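Local coordinates for branched-chain phosphotransacylase (Enterococcus faecalis, PDB 1YCO), which probably transfers acyl groups, consistent with a branched-chain phosphotransacylase, at residues Pro125-Leu130 / Ala170-Ala175; Leu153-Glu158 / Pro165-Ala170. One frame throughout, in Å; residues are numbered along the deposited sequence.

Overall arrangement
Helix 165-177 packs against two neighbours, a worked example of one helix serving both a strand and a second helix. It meets the end of strand 150-154 with its beginning in contact 2, and the start of helix 127-143 with its middle in contact 1. The centres of the two contacts lie 10 Å apart, and both contain Ala-170. Leu-153 joins them: its CD1 lies 3.4 Å from Thr-174 OG1 and 3.7 Å from Val-173 CB. A second link is formed by Leu-169 CD1, 3.6 Å from Gln-127 CA. Both contacts sit in the domain built on the mixed sheet, their centres about 20 and 22 Å from the centre of the chain, and contact 2 also reaches the second subunit.

Contact 1: Pro125-Leu130 / Ala170-Ala175; sequences PTQATL and AKEVTA
Gln-127 and Leu-130, in the first turn of helix 127-143, meet Glu-172 and Val-173 of helix 165-177. This is helix-to-helix packing within an alpha/beta domain, where Leu-130 and Val-173 also rest on Leu-153 of strand 150-154. The backbones come closest at Gln-127 CA and Val-173 CA, 6.4 Å apart.

The apolar part is a small buried patch. CD1 of Leu-130 lies 4.1 Å from Val-173 CG1 and equally far from CG2, so that the leucine methyl faces the fork of the valine. The two side chains meet at about a right angle.

Toward the partly exposed side, polar groups pass each other without bonding. Gln-127 is fully extended, with CG anti to the backbone N (chi1 173°), and this carries its amide across the gap to Glu-172. Amide and carboxylate planes are only 22° apart, but oxygen faces oxygen: Gln-127 OE1 is 3.5 Å from Glu-172 OE1, two acceptors that would be expected to repel mildly. The amide nitrogen NE2 instead lies against Glu-172 CB, at 3.5 Å.

The side-chain hydrogen bonds lie within a segment or run to strand 184-189. Thr-126 occupies the N-cap of helix 127-143, and its OG1 bonds Thr-129 OG1 at 3.2 Å. Thr-174 OG1 lies 2.6 Å from Ala-170 O, 41° out of the carbonyl plane, and its single proton must be shared or alternate between that oxygen and Gly-187 O. The backbone N of Thr-174 reaches Ala-170 O from the opposite face of its plane.

Contact 2: Leu153-Glu158 / Pro165-Ala170; sequences LLSAAE and PSSVLA
Leu-153 and Ser-155, where strand 150-154 ends and its following loop begins, run past the first two turns of helix 165-177 in the reverse direction: Leu-153 CA lies 5.5 Å from Ala-170 CA, and Ser-155 CA 5.6 Å from Ser-166 CA. This is the first half, strand into helix, of a beta-alpha-beta unit whose second strand, 184-189, lies beside the first in the sheet.

At the strand end the contact is apolar and close. Leu-153 CB touches Ala-170 CB at 3.8 Å, while CD1 of the same leucine lies 3.3 Å from Ala-170 O.

At the helix start two serine hydroxyls take over. Ser-155 OG, swung away from its backbone N (chi1 -175°), donates to Ser-166 OG at 2.7 Å. The acceptor OG sits between its own N and carbonyl carbon (chi1 65°), and there it meets the incoming hydroxyl. Ser-167 turns its OG instead to the backbone N of Asn-161, in the loop leading to the helix.

Ser-166 OG is also hydrogen-bonded to Asp-222 OD2 of the second subunit. Having accepted from Ser-155, it would be expected to donate to that carboxylate. A short hydrogen-bond chain, from Ser-155 through Ser-166 to Asp-222 of the second subunit, thus ties the loop after the strand and the helix start to the subunit interface.

Contact 1: Pro125-Leu130 / Ala170-Ala175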
ATOM      1  N   PRO A 125      -2.517 -11.851 -10.074  1.00 34.61           N
ATOM      2  CA  PRO A 125      -1.931 -12.236 -11.361  1.00 34.92           C
ATOM      3  C   PRO A 125      -0.798 -13.267 -11.327  1.00 35.04           C
ATOM      4  O   PRO A 125       0.082 -13.221 -10.461  1.00 36.86           O
ATOM      5  CB  PRO A 125      -1.460 -10.902 -11.931  1.00 36.13           C
ATOM      6  CG  PRO A 125      -2.430  -9.923 -11.355  1.00 37.62           C
ATOM      7  CD  PRO A 125      -2.554 -10.382  -9.936  1.00 36.32           C
ATOM      8  N   THR A 126      -0.846 -14.190 -12.281  1.00 33.74           N
ATOM      9  CA  THR A 126       0.183 -15.212 -12.459  1.00 34.50           C
ATOM     10  C   THR A 126       1.215 -14.563 -13.377  1.00 33.98           C
ATOM     11  O   THR A 126       1.041 -13.429 -13.807  1.00 35.39           O
ATOM     12  CB  THR A 126      -0.347 -16.445 -13.214  1.00 34.27           C
ATOM     13  OG1 THR A 126      -0.894 -16.027 -14.473  1.00 34.76           O
ATOM     14  CG2 THR A 126      -1.417 -17.154 -12.406  1.00 36.03           C
ATOM     15  N   GLN A 127       2.267 -15.291 -13.714  1.00 34.56           N
ATOM     16  CA  GLN A 127       3.286 -14.730 -14.577  1.00 33.88           C
ATOM     17  C   GLN A 127       2.729 -14.312 -15.937  1.00 33.69           C
ATOM     18  O   GLN A 127       3.106 -13.277 -16.484  1.00 32.90           O
ATOM     19  CB  GLN A 127       4.413 -15.733 -14.768  1.00 34.85           C
ATOM     20  CG  GLN A 127       5.449 -15.307 -15.787  1.00 38.84           C
ATOM     21  CD  GLN A 127       6.607 -16.273 -15.853  1.00 40.91           C
ATOM     22  OE1 GLN A 127       6.559 -17.348 -15.252  1.00 42.71           O
ATOM     23  NE2 GLN A 127       7.657 -15.902 -16.588  1.00 41.92           N
ATOM     24  N   ALA A 128       1.831 -15.122 -16.486  1.00 32.57           N
ATOM     25  CA  ALA A 128       1.256 -14.825 -17.792  1.00 30.99           C
ATOM     26  C   ALA A 128       0.401 -13.558 -17.718  1.00 29.90           C
ATOM     27  O   ALA A 128       0.459 -12.695 -18.595  1.00 27.89           O
ATOM     28  CB  ALA A 128       0.422 -16.006 -18.275  1.00 31.69           C
ATOM     29  N   THR A 129      -0.390 -13.468 -16.657  1.00 28.76           N
ATOM     30  CA  THR A 129      -1.252 -12.327 -16.431  1.00 29.44           C
ATOM     31  C   THR A 129      -0.472 -11.032 -16.194  1.00 29.73           C
ATOM     32  O   THR A 129      -0.801  -9.969 -16.748  1.00 28.77           O
ATOM     33  CB  THR A 129      -2.155 -12.577 -15.236  1.00 30.12           C
ATOM     34  OG1 THR A 129      -2.885 -13.787 -15.451  1.00 32.58           O
ATOM     35  CG2 THR A 129      -3.123 -11.413 -15.043  1.00 28.76           C
ATOM     36  N   LEU A 130       0.565 -11.128 -15.375  1.00 28.97           N
ATOM     37  CA  LEU A 130       1.381  -9.966 -15.060  1.00 30.55           C
ATOM     38  C   LEU A 130       2.008  -9.484 -16.360  1.00 31.10           C
ATOM     39  O   LEU A 130       2.061  -8.284 -16.614  1.00 30.62           O
ATOM     40  CB  LEU A 130       2.455 -10.338 -14.025  1.00 32.56           C
ATOM     41  CG  LEU A 130       2.956  -9.294 -13.010  1.00 34.32           C
ATOM     42  CD1 LEU A 130       3.754  -8.239 -13.715  1.00 36.34           C
ATOM     43  CD2 LEU A 130       1.787  -8.679 -12.246  1.00 33.69           C
ATOM     44  N   ALA A 170       8.509 -11.118  -9.905  1.00 33.06           N
ATOM     45  CA  ALA A 170       9.217  -9.996 -10.512  1.00 33.95           C
ATOM     46  C   ALA A 170      10.394 -10.474 -11.352  1.00 33.65           C
ATOM     47  O   ALA A 170      10.580 -10.045 -12.492  1.00 34.65           O
ATOM     48  CB  ALA A 170       9.717  -9.032  -9.436  1.00 31.04           C
ATOM     49  N   LYS A 171      11.199 -11.356 -10.777  1.00 35.41           N
ATOM     50  CA  LYS A 171      12.360 -11.883 -11.478  1.00 36.75           C
ATOM     51  C   LYS A 171      11.983 -12.631 -12.763  1.00 36.50           C
ATOM     52  O   LYS A 171      12.684 -12.519 -13.763  1.00 36.38           O
ATOM     53  CB  LYS A 171      13.164 -12.809 -10.557  1.00 38.77           C
ATOM     54  CG  LYS A 171      14.374 -13.439 -11.239  1.00 43.79           C
ATOM     55  CD  LYS A 171      15.111 -14.418 -10.326  1.00 47.62           C
ATOM     56  CE  LYS A 171      14.223 -15.594  -9.911  1.00 49.87           C
ATOM     57  NZ  LYS A 171      13.674 -16.337 -11.089  1.00 55.17           N
ATOM     58  N   GLU A 172      10.888 -13.388 -12.746  1.00 34.72           N
ATOM     59  CA  GLU A 172      10.496 -14.126 -13.944  1.00 36.85           C
ATOM     60  C   GLU A 172       9.993 -13.226 -15.063  1.00 36.35           C
ATOM     61  O   GLU A 172      10.364 -13.398 -16.221  1.00 37.57           O
ATOM     62  CB  GLU A 172       9.419 -15.150 -13.628  1.00 39.69           C
ATOM     63  CG  GLU A 172       9.819 -16.189 -12.624  1.00 44.32           C
ATOM     64  CD  GLU A 172       8.631 -17.031 -12.225  1.00 48.17           C
ATOM     65  OE1 GLU A 172       7.542 -16.443 -12.050  1.00 49.79           O
ATOM     66  OE2 GLU A 172       8.777 -18.269 -12.086  1.00 51.15           O
ATOM     67  N   VAL A 173       9.145 -12.267 -14.711  1.00 36.38           N
ATOM     68  CA  VAL A 173       8.581 -11.336 -15.680  1.00 35.00           C
ATOM     69  C   VAL A 173       9.705 -10.475 -16.252  1.00 34.92           C
ATOM     70  O   VAL A 173       9.675 -10.078 -17.417  1.00 36.28           O
ATOM     71  CB  VAL A 173       7.511 -10.443 -15.000  1.00 36.02           C
ATOM     72  CG1 VAL A 173       6.910  -9.458 -15.999  1.00 34.93           C
ATOM     73  CG2 VAL A 173       6.413 -11.325 -14.407  1.00 34.25           C
ATOM     74  N   THR A 174      10.699 -10.183 -15.423  1.00 35.78           N
ATOM     75  CA  THR A 174      11.842  -9.395 -15.864  1.00 35.60           C
ATOM     76  C   THR A 174      12.575 -10.190 -16.950  1.00 35.51           C
ATOM     77  O   THR A 174      12.850  -9.675 -18.036  1.00 34.75           O
ATOM     78  CB  THR A 174      12.813  -9.113 -14.690  1.00 34.98           C
ATOM     79  OG1 THR A 174      12.148  -8.317 -13.701  1.00 33.97           O
ATOM     80  CG2 THR A 174      14.053  -8.372 -15.180  1.00 35.58           C
ATOM     81  N   ALA A 175      12.880 -11.450 -16.647  1.00 34.94           N
ATOM     82  CA  ALA A 175      13.574 -12.329 -17.588  1.00 35.84           C
ATOM     83  C   ALA A 175      12.835 -12.371 -18.926  1.00 34.56           C
ATOM     84  O   ALA A 175      13.456 -12.368 -19.984  1.00 34.87           O
ATOM     85  CB  ALA A 175      13.686 -13.746 -17.003  1.00 34.10           C
TER

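Contact 2: Leu153-Glu158 / Pro165-Ala170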
ATOM      1  N   LEU A 153       8.681  -3.589 -11.350  1.00 26.38           N
ATOM      2  CA  LEU A 153       7.909  -4.686 -10.787  1.00 28.35           C
ATOM      3  C   LEU A 153       8.160  -4.616  -9.287  1.00 27.87           C
ATOM      4  O   LEU A 153       9.219  -5.006  -8.796  1.00 28.25           O
ATOM      5  CB  LEU A 153       8.401  -6.011 -11.360  1.00 28.24           C
ATOM      6  CG  LEU A 153       8.390  -6.001 -12.890  1.00 29.18           C
ATOM      7  CD1 LEU A 153       8.872  -7.346 -13.427  1.00 29.18           C
ATOM      8  CD2 LEU A 153       6.964  -5.715 -13.375  1.00 29.26           C
ATOM      9  N   LEU A 154       7.172  -4.101  -8.569  1.00 30.09           N
ATOM     10  CA  LEU A 154       7.254  -3.916  -7.126  1.00 31.42           C
ATOM     11  C   LEU A 154       7.212  -5.143  -6.251  1.00 32.56           C
ATOM     12  O   LEU A 154       6.441  -6.067  -6.488  1.00 33.83           O
ATOM     13  CB  LEU A 154       6.144  -2.986  -6.664  1.00 32.72           C
ATOM     14  CG  LEU A 154       6.273  -1.507  -6.974  1.00 34.97           C
ATOM     15  CD1 LEU A 154       5.058  -0.804  -6.374  1.00 36.27           C
ATOM     16  CD2 LEU A 154       7.557  -0.951  -6.358  1.00 34.78           C
ATOM     17  N   SER A 155       8.043  -5.123  -5.217  1.00 35.36           N
ATOM     18  CA  SER A 155       8.104  -6.199  -4.235  1.00 38.17           C
ATOM     19  C   SER A 155       8.620  -5.609  -2.920  1.00 40.97           C
ATOM     20  O   SER A 155       9.194  -4.523  -2.910  1.00 41.43           O
ATOM     21  CB  SER A 155       9.024  -7.320  -4.722  1.00 37.86           C
ATOM     22  OG  SER A 155       8.995  -8.414  -3.825  1.00 35.59           O
ATOM     23  N   ALA A 156       8.405  -6.318  -1.816  1.00 44.93           N
ATOM     24  CA  ALA A 156       8.832  -5.849  -0.497  1.00 48.54           C
ATOM     25  C   ALA A 156      10.339  -5.646  -0.376  1.00 52.41           C
ATOM     26  O   ALA A 156      10.806  -4.619   0.139  1.00 52.65           O
ATOM     27  CB  ALA A 156       8.352  -6.814   0.580  1.00 48.81           C
ATOM     28  N   ALA A 157      11.108  -6.622  -0.843  1.00 56.49           N
ATOM     29  CA  ALA A 157      12.570  -6.527  -0.785  1.00 59.27           C
ATOM     30  C   ALA A 157      13.153  -6.050  -2.116  1.00 59.76           C
ATOM     31  O   ALA A 157      12.536  -6.215  -3.168  1.00 60.16           O
ATOM     32  CB  ALA A 157      13.161  -7.894  -0.398  1.00 58.41           C
ATOM     33  N   GLU A 158      14.337  -5.450  -2.058  1.00 61.47           N
ATOM     34  CA  GLU A 158      15.015  -4.956  -3.259  1.00 61.55           C
ATOM     35  C   GLU A 158      15.891  -6.103  -3.778  1.00 61.15           C
ATOM     36  O   GLU A 158      15.919  -6.398  -4.975  1.00 61.18           O
ATOM     37  CB  GLU A 158      15.884  -3.731  -2.916  1.00 63.58           C
ATOM     38  CG  GLU A 158      15.450  -2.959  -1.644  1.00 64.57           C
ATOM     39  CD  GLU A 158      16.188  -3.422  -0.384  1.00 66.22           C
ATOM     40  OE1 GLU A 158      16.374  -4.655  -0.213  1.00 65.56           O
ATOM     41  OE2 GLU A 158      16.576  -2.552   0.440  1.00 66.07           O
ATOM     42  N   PRO A 165       6.886 -14.648  -2.867  1.00 35.05           N
ATOM     43  CA  PRO A 165       6.186 -14.868  -4.140  1.00 32.50           C
ATOM     44  C   PRO A 165       6.303 -13.674  -5.102  1.00 32.09           C
ATOM     45  O   PRO A 165       6.569 -13.855  -6.286  1.00 31.86           O
ATOM     46  CB  PRO A 165       4.750 -15.118  -3.696  1.00 34.25           C
ATOM     47  CG  PRO A 165       4.949 -15.798  -2.356  1.00 32.36           C
ATOM     48  CD  PRO A 165       6.001 -14.952  -1.728  1.00 33.63           C
ATOM     49  N   SER A 166       6.106 -12.457  -4.596  1.00 30.33           N
ATOM     50  CA  SER A 166       6.207 -11.273  -5.450  1.00 30.24           C
ATOM     51  C   SER A 166       7.641 -11.066  -5.927  1.00 31.98           C
ATOM     52  O   SER A 166       7.882 -10.564  -7.027  1.00 35.00           O
ATOM     53  CB  SER A 166       5.739 -10.022  -4.712  1.00 26.67           C
ATOM     54  OG  SER A 166       6.597  -9.735  -3.632  1.00 28.99           O
ATOM     55  N   SER A 167       8.601 -11.454  -5.103  1.00 32.17           N
ATOM     56  CA  SER A 167       9.991 -11.299  -5.483  1.00 33.79           C
ATOM     57  C   SER A 167      10.276 -12.200  -6.686  1.00 34.32           C
ATOM     58  O   SER A 167      10.830 -11.757  -7.698  1.00 35.36           O
ATOM     59  CB  SER A 167      10.894 -11.675  -4.304  1.00 33.37           C
ATOM     60  OG  SER A 167      12.243 -11.390  -4.583  1.00 37.18           O
ATOM     61  N   VAL A 168       9.872 -13.462  -6.569  1.00 35.10           N
ATOM     62  CA  VAL A 168      10.067 -14.472  -7.614  1.00 34.97           C
ATOM     63  C   VAL A 168       9.310 -14.117  -8.890  1.00 34.92           C
ATOM     64  O   VAL A 168       9.816 -14.294 -10.001  1.00 35.97           O
ATOM     65  CB  VAL A 168       9.591 -15.868  -7.118  1.00 34.09           C
ATOM     66  CG1 VAL A 168       9.780 -16.918  -8.210  1.00 33.37           C
ATOM     67  CG2 VAL A 168      10.370 -16.256  -5.873  1.00 34.08           C
ATOM     68  N   LEU A 169       8.089 -13.629  -8.729  1.00 33.96           N
ATOM     69  CA  LEU A 169       7.303 -13.250  -9.883  1.00 35.32           C
ATOM     70  C   LEU A 169       8.019 -12.115 -10.639  1.00 33.81           C
ATOM     71  O   LEU A 169       8.138 -12.158 -11.860  1.00 32.40           O
ATOM     72  CB  LEU A 169       5.902 -12.822  -9.438  1.00 37.16           C
ATOM     73  CG  LEU A 169       4.957 -12.243 -10.510  1.00 39.50           C
ATOM     74  CD1 LEU A 169       4.937 -13.126 -11.748  1.00 37.44           C
ATOM     75  CD2 LEU A 169       3.565 -12.105  -9.914  1.00 39.94           C
ATOM     76  N   ALA A 170       8.509 -11.118  -9.905  1.00 33.06           N
ATOM     77  CA  ALA A 170       9.217  -9.996 -10.512  1.00 33.95           C
ATOM     78  C   ALA A 170      10.394 -10.474 -11.352  1.00 33.65           C
ATOM     79  O   ALA A 170      10.580 -10.045 -12.492  1.00 34.65           O
ATOM     80  CB  ALA A 170       9.717  -9.032  -9.436  1.00 31.04           C
TER